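Local coordinates for putative O-acetylhomoserine (Thiol)-lyase (Campylobacter jejuni, PDB 4OC9), which probably uses pyridoxal phosphate to displace acetate from O-acetylhomoserine with a sulfur nucleophile, at residues Leu190-Phe193 / Val199-His202. Numbering follows the deposited sequence.
Sequences LQPF and VIVH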
loop_
_atom_site.group_PDB
_atom_site.type_symbol
_atom_site.label_atom_id
_atom_site.label_comp_id
_atom_site.label_asym_id
_atom_site.label_seq_id
_atom_site.Cartn_x
_atom_site.Cartn_y
_atom_site.Cartn_z
ATOM N N LEU D 190 14.038 -26.205 8.654
ATOM C CA LEU D 190 15.405 -26.326 9.078
ATOM C C LEU D 190 15.868 -25.120 9.881
ATOM O O LEU D 190 15.600 -23.971 9.508
ATOM C CB LEU D 190 16.286 -26.490 7.837
ATOM C CG LEU D 190 17.773 -26.660 8.092
ATOM C CD1 LEU D 190 18.009 -27.904 8.926
ATOM C CD2 LEU D 190 18.490 -26.809 6.784
ATOM N N GLN D 191 16.617 -25.373 10.951
ATOM C CA GLN D 191 17.107 -24.302 11.815
ATOM C C GLN D 191 18.628 -24.309 11.855
ATOM O O GLN D 191 19.219 -24.882 12.745
ATOM C CB GLN D 191 16.575 -24.491 13.232
ATOM C CG GLN D 191 15.066 -24.649 13.390
ATOM C CD GLN D 191 14.504 -26.043 13.008
ATOM O OE1 GLN D 191 15.172 -27.088 13.135
ATOM N NE2 GLN D 191 13.241 -26.051 12.574
ATOM N N PRO D 192 19.275 -23.662 10.890
ATOM C CA PRO D 192 20.736 -23.691 10.883
ATOM C C PRO D 192 21.402 -23.298 12.193
ATOM O O PRO D 192 22.475 -23.842 12.515
ATOM C CB PRO D 192 21.103 -22.724 9.771
ATOM C CG PRO D 192 19.933 -22.773 8.848
ATOM C CD PRO D 192 18.733 -22.922 9.739
ATOM N N PHE D 193 20.819 -22.392 12.959
ATOM C CA PHE D 193 21.453 -22.024 14.229
ATOM C C PHE D 193 21.664 -23.211 15.163
ATOM O O PHE D 193 22.629 -23.232 15.938
ATOM C CB PHE D 193 20.760 -20.894 14.985
ATOM C CG PHE D 193 20.736 -19.606 14.238
ATOM C CD1 PHE D 193 21.903 -19.107 13.676
ATOM C CD2 PHE D 193 19.618 -18.796 14.276
ATOM C CE1 PHE D 193 21.919 -17.898 13.032
ATOM C CE2 PHE D 193 19.641 -17.551 13.664
ATOM C CZ PHE D 193 20.789 -17.103 13.038
ATOM N N VAL D 199 25.532 -16.719 11.144
ATOM C CA VAL D 199 24.651 -15.798 10.462
ATOM C C VAL D 199 23.797 -16.464 9.393
ATOM O O VAL D 199 24.274 -17.219 8.582
ATOM C CB VAL D 199 25.462 -14.669 9.773
ATOM C CG1 VAL D 199 24.570 -13.749 8.944
ATOM C CG2 VAL D 199 26.209 -13.858 10.812
ATOM N N ILE D 200 22.509 -16.154 9.418
ATOM C CA ILE D 200 21.559 -16.679 8.446
ATOM C C ILE D 200 21.016 -15.575 7.543
ATOM O O ILE D 200 20.667 -14.485 8.022
ATOM C CB ILE D 200 20.355 -17.332 9.125
ATOM C CG1 ILE D 200 20.751 -18.675 9.719
ATOM C CG2 ILE D 200 19.257 -17.578 8.111
ATOM C CD1 ILE D 200 19.658 -19.337 10.513
ATOM N N VAL D 201 21.021 -15.821 6.240
ATOM C CA VAL D 201 20.449 -14.849 5.308
ATOM C C VAL D 201 19.238 -15.480 4.634
ATOM O O VAL D 201 19.164 -16.702 4.456
ATOM C CB VAL D 201 21.395 -14.299 4.247
ATOM C CG1 VAL D 201 22.419 -13.396 4.877
ATOM C CG2 VAL D 201 22.032 -15.423 3.435
ATOM N N HIS D 202 18.258 -14.652 4.339
ATOM C CA HIS D 202 17.049 -15.113 3.673
ATOM C C HIS D 202 16.595 -14.173 2.612
ATOM O O HIS D 202 16.738 -12.948 2.729
ATOM C CB HIS D 202 15.824 -15.140 4.584
ATOM C CG HIS D 202 15.776 -16.270 5.559
ATOM N ND1 HIS D 202 15.299 -17.515 5.211
ATOM C CD2 HIS D 202 15.996 -16.308 6.895
ATOM C CE1 HIS D 202 15.328 -18.298 6.269
ATOM N NE2 HIS D 202 15.759 -17.594 7.303
#
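Ile200 lays its terminal methyl on the face of the Phe193 ring, a CH-pi contact in which CD1 stands 3.5 Å from the ring centroid and only 8° off the ring normal. The near-equal spacing from CD1 to all six ring carbons confirms that the methyl is centred. Behind it, Ile200 CG1 approaches the far end of the ring, 3.6 Å from Phe193 CE1. The same methyl also meets Pro192, whose CB, CG and CD each lie 3.8 Å from Ile200 CD1; the two side chains cross at about a right angle. CD1 thus fills the angle between the pyrrolidine and the phenyl ring. At the ring edge, near its plane, the backbone N of Val199 is 4.2 Å from Phe193 CE1, while the bond from CA to CB of Val199 leads away from the loop.

Two torsions set up this fit. Ile200 places CG1 anti to its own carbonyl carbon (chi1 -74°) and is extended about the CB-CG1 bond (chi2 175°), which carries CD1 across to the loop. In Phe193, part of the 3-10 turn begun by Pro192, the bond from CA to CB does not point at the strand, but the far end of the ring comes nearer to it.

The contact is apolar and buried, and it seats the loop after strand 177-181 against strand 199-203 in the seven-stranded mixed sheet of the large domain of a fold-type I PLP enzyme. Strand 199-203 pairs with parallel strand 177-181 and antiparallel strand 217-221. Pro192 touches Cys180 of the former, Phe193 touches Ile220 of the latter, and Glu73 of helix 60-73 packs on Pro192, Phe193 and Ile200.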